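Long-range contacts in spondin-1 (Homo sapiens, PDB 3COO), which probably serves as a secreted cell-adhesion glycoprotein of the extracellular matrix, with a reelin-N domain that binds heparin: residues C22-R27 with Q143-Y148; Y56-S61 with I121-I126; I136-I141 with S154-L159. All blocks are in the same frame, centred on the assembly; numbering follows the deposited sequence.

Contact 1. Residues C22-R27 with Q143-Y148; sequences CSRILR and QKRIIY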
# COMPACT_ATOMS: atom_id res chain seq x y z
N CYS A 22 15.10 14.43 -5.43
CA CYS A 22 14.04 14.08 -6.39
C CYS A 22 14.50 13.17 -7.54
O CYS A 22 13.72 12.88 -8.44
CB CYS A 22 13.31 15.35 -6.90
SG CYS A 22 12.76 16.40 -5.50
N SER A 23 15.72 12.65 -7.46
CA SER A 23 16.25 11.78 -8.52
C SER A 23 15.36 10.56 -8.72
O SER A 23 15.37 9.94 -9.76
CB SER A 23 17.68 11.38 -8.21
OG SER A 23 17.67 10.48 -7.10
N ARG A 24 14.54 10.23 -7.72
CA ARG A 24 13.70 9.02 -7.80
C ARG A 24 12.23 9.32 -8.14
O ARG A 24 11.38 8.44 -8.04
CB ARG A 24 13.78 8.23 -6.48
CG ARG A 24 15.18 7.69 -6.22
CD ARG A 24 15.16 7.06 -4.86
NE ARG A 24 16.48 6.71 -4.35
CZ ARG A 24 16.67 6.13 -3.16
NH1 ARG A 24 15.62 5.81 -2.40
NH2 ARG A 24 17.89 5.85 -2.75
N ILE A 25 11.96 10.52 -8.63
CA ILE A 25 10.59 10.93 -8.98
C ILE A 25 10.59 11.07 -10.50
O ILE A 25 11.27 11.94 -11.04
CB ILE A 25 10.22 12.31 -8.32
CG1 ILE A 25 10.14 12.21 -6.78
CG2 ILE A 25 8.90 12.89 -8.88
CD1 ILE A 25 9.08 11.29 -6.24
N LEU A 26 9.85 10.21 -11.19
CA LEU A 26 9.94 10.11 -12.67
C LEU A 26 8.56 10.05 -13.27
O LEU A 26 7.60 9.79 -12.54
CB LEU A 26 10.74 8.85 -13.06
CG LEU A 26 12.19 8.70 -12.59
CD1 LEU A 26 12.79 7.41 -13.10
CD2 LEU A 26 13.01 9.91 -13.05
N ARG A 27 8.44 10.29 -14.59
CA ARG A 27 7.15 10.15 -15.29
C ARG A 27 7.12 8.78 -15.91
O ARG A 27 8.07 8.40 -16.57
CB ARG A 27 7.00 11.12 -16.46
CG ARG A 27 6.65 12.51 -16.14
CD ARG A 27 6.95 13.36 -17.37
NE ARG A 27 5.83 13.41 -18.29
CZ ARG A 27 5.73 14.25 -19.32
NH1 ARG A 27 4.65 14.22 -20.08
NH2 ARG A 27 6.73 15.10 -19.61
N GLN A 143 4.40 1.64 -4.54
CA GLN A 143 5.42 1.83 -3.55
C GLN A 143 6.67 1.04 -3.99
O GLN A 143 6.75 -0.12 -3.65
CB GLN A 143 4.82 1.24 -2.27
CG GLN A 143 3.53 1.99 -1.83
CD GLN A 143 3.86 3.43 -1.61
OE1 GLN A 143 4.62 3.75 -0.70
NE2 GLN A 143 3.33 4.31 -2.43
N LYS A 144 7.59 1.67 -4.74
CA LYS A 144 8.87 1.07 -5.23
C LYS A 144 10.05 2.05 -4.98
O LYS A 144 9.81 3.17 -4.62
CB LYS A 144 8.77 0.70 -6.73
CG LYS A 144 7.65 -0.30 -6.99
CD LYS A 144 7.85 -1.26 -8.13
CE LYS A 144 6.92 -2.45 -7.90
NZ LYS A 144 6.70 -3.31 -9.08
N ARG A 145 11.30 1.64 -5.16
CA ARG A 145 12.43 2.54 -4.94
C ARG A 145 12.35 3.78 -5.88
O ARG A 145 12.53 4.92 -5.44
CB ARG A 145 13.77 1.79 -5.04
CG ARG A 145 15.02 2.68 -4.84
CD ARG A 145 16.25 1.79 -4.68
NE ARG A 145 17.52 2.52 -4.53
CZ ARG A 145 18.18 2.67 -3.37
NH1 ARG A 145 17.68 2.19 -2.23
NH2 ARG A 145 19.33 3.33 -3.35
N ILE A 146 12.00 3.53 -7.14
CA ILE A 146 11.71 4.58 -8.10
C ILE A 146 10.20 4.70 -8.24
O ILE A 146 9.49 3.69 -8.44
CB ILE A 146 12.28 4.28 -9.47
CG1 ILE A 146 13.76 3.83 -9.36
CG2 ILE A 146 12.07 5.51 -10.42
CD1 ILE A 146 14.71 4.95 -8.89
N ILE A 147 9.75 5.94 -8.12
CA ILE A 147 8.33 6.29 -8.09
C ILE A 147 7.96 6.90 -9.45
O ILE A 147 8.44 7.98 -9.82
CB ILE A 147 8.03 7.30 -6.98
CG1 ILE A 147 8.78 6.97 -5.66
CG2 ILE A 147 6.49 7.48 -6.75
CD1 ILE A 147 8.07 6.03 -4.77
N TYR A 148 7.17 6.16 -10.21
CA TYR A 148 6.72 6.57 -11.54
C TYR A 148 5.32 7.09 -11.39
O TYR A 148 4.52 6.55 -10.58
CB TYR A 148 6.72 5.39 -12.50
CG TYR A 148 8.10 4.90 -12.84
CD1 TYR A 148 8.71 3.87 -12.10
CD2 TYR A 148 8.81 5.48 -13.87
CE1 TYR A 148 9.98 3.44 -12.41
CE2 TYR A 148 10.06 5.07 -14.19
CZ TYR A 148 10.64 4.04 -13.46
OH TYR A 148 11.89 3.66 -13.81
O HOH W 1 12.52 6.37 -3.02

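Contact 2. Residues Y56-S61 with I121-I126; sequences YRVTLS and IQVFWI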
# COMPACT_ATOMS: atom_id res chain seq x y z
N TYR A 56 -5.02 25.55 -1.21
CA TYR A 56 -5.99 24.56 -1.67
C TYR A 56 -5.84 23.30 -0.83
O TYR A 56 -4.74 22.90 -0.50
CB TYR A 56 -5.75 24.17 -3.16
CG TYR A 56 -6.04 25.34 -4.07
CD1 TYR A 56 -7.36 25.62 -4.48
CD2 TYR A 56 -5.03 26.23 -4.42
CE1 TYR A 56 -7.63 26.76 -5.28
CE2 TYR A 56 -5.28 27.32 -5.20
CZ TYR A 56 -6.58 27.59 -5.60
OH TYR A 56 -6.79 28.69 -6.35
N ARG A 57 -6.96 22.67 -0.53
CA ARG A 57 -6.96 21.43 0.22
C ARG A 57 -6.92 20.32 -0.85
O ARG A 57 -7.75 20.29 -1.77
CB ARG A 57 -8.21 21.41 1.11
CG ARG A 57 -8.24 20.36 2.18
CD ARG A 57 -9.66 20.35 2.86
NE ARG A 57 -10.01 21.57 3.61
CZ ARG A 57 -9.64 21.78 4.88
NH1 ARG A 57 -10.00 22.88 5.51
NH2 ARG A 57 -8.93 20.85 5.50
N VAL A 58 -5.91 19.46 -0.77
CA VAL A 58 -5.78 18.35 -1.73
C VAL A 58 -5.89 16.99 -1.04
O VAL A 58 -5.20 16.74 -0.03
CB VAL A 58 -4.66 18.52 -2.81
CG1 VAL A 58 -3.99 20.00 -2.90
CG2 VAL A 58 -3.75 17.30 -3.04
N THR A 59 -6.85 16.19 -1.50
CA THR A 59 -7.06 14.85 -0.92
C THR A 59 -6.92 13.70 -1.88
O THR A 59 -7.41 13.75 -3.04
CB THR A 59 -8.26 14.73 0.05
OG1 THR A 59 -9.02 13.50 -0.16
CG2 THR A 59 -9.09 15.89 0.09
N LEU A 60 -6.22 12.69 -1.38
CA LEU A 60 -6.13 11.38 -1.99
C LEU A 60 -7.04 10.45 -1.23
O LEU A 60 -6.91 10.30 -0.02
CB LEU A 60 -4.66 10.90 -1.93
CG LEU A 60 -4.37 9.46 -2.34
CD1 LEU A 60 -4.56 9.39 -3.83
CD2 LEU A 60 -2.91 9.20 -2.00
N SER A 61 -7.97 9.81 -1.93
CA SER A 61 -8.88 8.89 -1.28
C SER A 61 -9.04 7.58 -2.05
O SER A 61 -8.78 7.51 -3.28
CB SER A 61 -10.24 9.56 -1.00
OG SER A 61 -10.75 10.13 -2.17
N ILE A 121 -6.04 10.71 2.78
CA ILE A 121 -5.06 11.62 3.33
C ILE A 121 -5.31 13.02 2.73
O ILE A 121 -5.87 13.13 1.64
CB ILE A 121 -3.59 11.18 3.10
CG1 ILE A 121 -3.20 11.06 1.62
CG2 ILE A 121 -3.27 9.87 3.91
CD1 ILE A 121 -2.65 12.37 1.01
N GLN A 122 -4.90 14.08 3.44
CA GLN A 122 -5.08 15.43 2.92
C GLN A 122 -3.88 16.30 3.24
O GLN A 122 -3.23 16.11 4.26
CB GLN A 122 -6.27 16.12 3.57
CG GLN A 122 -7.62 15.50 3.47
CD GLN A 122 -8.69 16.37 4.14
OE1 GLN A 122 -9.30 15.97 5.11
NE2 GLN A 122 -8.86 17.61 3.64
N VAL A 123 -3.62 17.26 2.35
CA VAL A 123 -2.55 18.23 2.49
C VAL A 123 -3.04 19.58 1.96
O VAL A 123 -3.97 19.64 1.12
CB VAL A 123 -1.27 17.71 1.72
CG1 VAL A 123 -1.52 17.71 0.21
CG2 VAL A 123 -0.03 18.54 2.07
N PHE A 124 -2.43 20.69 2.42
CA PHE A 124 -2.65 21.96 1.70
C PHE A 124 -1.59 22.12 0.63
O PHE A 124 -0.46 21.61 0.75
CB PHE A 124 -2.65 23.19 2.63
CG PHE A 124 -3.66 23.14 3.76
CD1 PHE A 124 -5.04 23.17 3.49
CD2 PHE A 124 -3.24 23.11 5.09
CE1 PHE A 124 -5.97 23.15 4.51
CE2 PHE A 124 -4.19 23.14 6.16
CZ PHE A 124 -5.57 23.13 5.87
N TRP A 125 -1.95 22.85 -0.42
CA TRP A 125 -0.98 23.17 -1.47
C TRP A 125 -1.20 24.64 -1.79
O TRP A 125 -2.34 25.08 -2.07
CB TRP A 125 -1.20 22.30 -2.71
CG TRP A 125 -0.33 22.70 -3.91
CD1 TRP A 125 0.99 22.41 -4.10
CD2 TRP A 125 -0.74 23.44 -5.08
NE1 TRP A 125 1.44 22.90 -5.31
CE2 TRP A 125 0.40 23.55 -5.93
CE3 TRP A 125 -1.94 24.05 -5.47
CZ2 TRP A 125 0.35 24.23 -7.16
CZ3 TRP A 125 -1.98 24.73 -6.72
CH2 TRP A 125 -0.86 24.77 -7.56
N ILE A 126 -0.15 25.43 -1.59
CA ILE A 126 -0.24 26.87 -1.81
C ILE A 126 0.16 27.19 -3.25
O ILE A 126 1.26 26.85 -3.66
CB ILE A 126 0.64 27.65 -0.80
CG1 ILE A 126 0.17 27.38 0.66
CG2 ILE A 126 0.66 29.18 -1.12
CD1 ILE A 126 1.13 27.88 1.68

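Contact 3. Residues I136-I141 with S154-L159; sequences ILKASI and SLTKKL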
# COMPACT_ATOMS: atom_id res chain seq x y z
N ILE A 136 0.65 20.38 -12.69
CA ILE A 136 -0.02 19.09 -12.60
C ILE A 136 0.26 18.53 -11.20
O ILE A 136 1.42 18.32 -10.85
CB ILE A 136 0.53 18.07 -13.65
CG1 ILE A 136 0.71 18.70 -15.04
CG2 ILE A 136 -0.37 16.81 -13.72
CD1 ILE A 136 -0.53 19.17 -15.71
N LEU A 137 -0.80 18.35 -10.42
CA LEU A 137 -0.73 17.72 -9.10
C LEU A 137 -0.87 16.23 -9.39
O LEU A 137 -1.76 15.84 -10.17
CB LEU A 137 -1.90 18.21 -8.20
CG LEU A 137 -1.82 19.58 -7.49
CD1 LEU A 137 -1.74 20.67 -8.50
CD2 LEU A 137 -3.09 19.87 -6.64
N LYS A 138 0.02 15.41 -8.80
CA LYS A 138 0.10 14.00 -9.13
C LYS A 138 0.30 13.15 -7.88
O LYS A 138 1.10 13.48 -7.01
CB LYS A 138 1.27 13.76 -10.12
CG LYS A 138 1.09 14.53 -11.47
CD LYS A 138 1.93 13.99 -12.66
CE LYS A 138 3.41 13.82 -12.35
NZ LYS A 138 4.24 13.66 -13.63
N ALA A 139 -0.40 12.03 -7.79
CA ALA A 139 -0.17 11.08 -6.70
C ALA A 139 0.25 9.73 -7.27
O ALA A 139 -0.09 9.40 -8.42
CB ALA A 139 -1.46 10.95 -5.81
N SER A 140 1.04 8.98 -6.51
CA SER A 140 1.31 7.60 -6.87
C SER A 140 1.07 6.70 -5.65
O SER A 140 1.38 7.10 -4.52
CB SER A 140 2.75 7.44 -7.36
OG SER A 140 3.10 6.08 -7.38
N ILE A 141 0.49 5.53 -5.90
CA ILE A 141 0.05 4.59 -4.87
C ILE A 141 0.95 3.31 -4.99
O ILE A 141 0.86 2.38 -4.20
CB ILE A 141 -1.48 4.32 -5.13
CG1 ILE A 141 -2.35 4.98 -4.07
CG2 ILE A 141 -1.84 2.94 -5.47
CD1 ILE A 141 -1.89 6.27 -3.71
N SER A 154 -7.10 9.34 -12.80
CA SER A 154 -7.74 9.70 -11.52
C SER A 154 -6.78 10.22 -10.44
O SER A 154 -7.22 10.84 -9.48
CB SER A 154 -8.47 8.48 -10.96
OG SER A 154 -7.54 7.45 -10.78
N LEU A 155 -5.48 9.98 -10.61
CA LEU A 155 -4.48 10.42 -9.64
C LEU A 155 -3.73 11.69 -10.05
O LEU A 155 -2.69 11.99 -9.49
CB LEU A 155 -3.49 9.30 -9.34
CG LEU A 155 -4.06 8.15 -8.49
CD1 LEU A 155 -3.04 7.04 -8.34
CD2 LEU A 155 -4.52 8.66 -7.13
N THR A 156 -4.25 12.43 -11.03
CA THR A 156 -3.62 13.67 -11.46
C THR A 156 -4.69 14.71 -11.61
O THR A 156 -5.79 14.37 -12.01
CB THR A 156 -2.98 13.49 -12.87
OG1 THR A 156 -4.02 13.48 -13.85
CG2 THR A 156 -2.22 12.19 -12.95
N LYS A 157 -4.38 15.97 -11.32
CA LYS A 157 -5.26 17.09 -11.63
C LYS A 157 -4.42 18.25 -12.14
O LYS A 157 -3.45 18.62 -11.50
CB LYS A 157 -6.05 17.55 -10.41
CG LYS A 157 -6.86 16.47 -9.71
CD LYS A 157 -8.05 15.98 -10.55
CE LYS A 157 -8.30 14.50 -10.27
NZ LYS A 157 -9.75 14.22 -10.18
N LYS A 158 -4.79 18.79 -13.29
CA LYS A 158 -4.14 19.94 -13.89
C LYS A 158 -4.81 21.27 -13.46
O LYS A 158 -6.05 21.39 -13.49
CB LYS A 158 -4.21 19.81 -15.43
CG LYS A 158 -3.65 21.00 -16.23
CD LYS A 158 -3.56 20.65 -17.73
CE LYS A 158 -3.20 21.86 -18.55
NZ LYS A 158 -3.09 21.57 -20.03
N LEU A 159 -4.00 22.25 -13.08
CA LEU A 159 -4.52 23.59 -12.78
C LEU A 159 -3.67 24.67 -13.47
O LEU A 159 -2.45 24.70 -13.31
CB LEU A 159 -4.51 23.80 -11.27
CG LEU A 159 -5.53 23.07 -10.38
CD1 LEU A 159 -5.15 23.18 -8.90
CD2 LEU A 159 -6.93 23.65 -10.64

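Contact 1. Residues C22-R27 with Q143-Y148
Arg24 and Arg145 reach each other through extended chains that start from different torsions. In Arg24, CG stands anti to the carbonyl carbon and beside the backbone N (chi1 -64°). In Arg145, CG lies opposite the backbone N (chi1 179°). The guanidinium planes end 35° apart. Arg24 NH2 sits over a face of the Arg145 guanidinium, off toward its rim, and lies 3.0 Å from Arg145 NH2. Both are donors, so this is a close approach of like charges and not a hydrogen bond. A water at the edge of the Arg24 guanidinium, in its plane, accepts from Arg24 NH1 at 3.2 Å and donates to Arg145 O at 2.8 Å. Replacing Arg24 with a leucine would remove this charged end and would probably leave the water without one mate and the Arg145 guanidinium freer to turn. The backbones form a short parallel beta pair, with Ile25 beside Ile147 and Leu26 beside Tyr148. Both segments belong to the Reeler domain, which binds heparin; a basic pair such as this could contribute, but its part in binding is not established. Ile147 N donates to Arg24 O at 3.0 Å, and Leu26 N donates to Ile147 O at 3.0 Å. Leu26 leans on two residues. Its CD1 presses tightly on Ile146 CG2 at 3.4 Å, and it also meets Tyr148 CE2 at 3.8 Å, oblique to the ring. Ile146 CD1 packs against CB and CG of Arg24, the two side chains crossing at about a right angle. Ile25 and Ile147 point to the same face, toward strand 72-77, side by side, with Ile25 CD1 4.2 Å from Ile147 CB. A type I turn from Cys22 to Ile25 leads into the pair, and Cys22 is tied to Cys106 by a disulfide. Arg27 forms a salt bridge with Asp151.

Contact 2. Residues Y56-S61 with I121-I126
Strand 55-62 and strand 120-126 are the central neighbours of a four-stranded antiparallel sheet in the Reeler domain, a member of the E-set clan. Tyr56 pairs with Trp125, Val58 with Val123 and Leu60 with Ile121. Each of these is a hydrogen-bonded pair, bonded both ways. The shortest bond runs from Val58 N to Val123 O, 2.7 Å and nearly straight (174° at the hydrogen). Between them, Arg57 faces Phe124 and Thr59 faces Gln122 as non-hydrogen-bonded pairs. Tyr56, Val58, Leu60, Ile121, Val123 and Trp125 share one face, turned to the core. There Val58 CG1 meets Trp125 CB at 3.6 Å. Leu60 CB lies 3.8 Å from Ile121 CG1, and Tyr56 CD2 approaches Trp125 CE3 at 3.9 Å. On the other face, Arg57 bends at its third torsion (chi3 -66°). This lays its guanidinium beside Phe124, whose CE1 comes over one guanidinium face, 3.9 Å from Arg57 CZ, with the planes 63° apart. Thr59 and Gln122 run side by side, with Thr59 CB 3.6 Å from Gln122 CG. Arg57 NE forms a salt bridge with Glu44, and Tyr56 OH and Trp125 NE1 hydrogen-bond to Lys51 N and Ala89 O. Strand 39-43 flanks one edge and strand 91-93 the other, while strands 72-77 and 135-140 of the second sheet cover the core face.

Contact 3. Residues I136-I141 with S154-L159
Ile136 and Lys158 cross obliquely, and the tip of Ile136 rests on the stem of Lys158. Ile136 CD1 lies 3.7 Å from Lys158 CG and equally close to Lys158 CB. Lys158 holds CG opposite its backbone N (chi1 176°) and stays fully extended. Its stem thus passes the isoleucine while its amine runs on to a salt bridge with Glu78. Lys138 and Thr156 lie on the same face, with Lys138 CG 4.3 Å from Thr156 CG2. Thr156 OG1 bonds back to Gly153 O. Leu137 and Lys157 take the opposite face. Lys157 curls away, and Leu137 CD1 instead meets Leu159 CD1 at 4.3 Å. Where the strand pairing ends, Leu155 leans on Ala139. Its CB is 3.5 Å from Ala139 O, and its CD2 is 4.0 Å from Ala139 CB. The backbones are antiparallel neighbours in the mixed sheet of the domain. Leu137 and Lys157 form a hydrogen-bonded pair, bonded both ways at 2.9 Å between Leu137 N and Lys157 O and between Lys157 N and Leu137 O. Ala139 N adds a bond to Leu155 O, also 2.9 Å. Strand 55-62 of the other sheet packs on Leu137, Ala139, Ile141 and Leu155. At the end of segment 136-141, Ile141 O accepts from Gln29 of the second subunit. The two faces differ in chemistry. Leu137, Ala139 and Leu155 add apolar surface to the interior between the sheets, whereas Lys158 carries its charge out to an acid, and its aliphatic stem covers Ile136 on the way.

How the contacts relate
From the N terminus, residues 22-27 come first and pair only with 143-148, more than a hundred residues later, so contact 1 closes a long loop. Contact 2 opens at 56-61 and closes at 121-126, wholly within that loop. Contact 3 then opens at 136-141, before contact 1 has closed, and closes later at 154-159; the two therefore cross. Contact 2 holds the middle of the four-stranded sheet and contact 3 joins two strands of the mixed sheet. Val58 and Leu60 of contact 2 pack against contact 3, tying the two sheets together. Contact 1 lies about 20 Å from contact 2, centre to centre, without touching it, but Ile147 packs on Ser140 and Arg27 on Lys138 of contact 3.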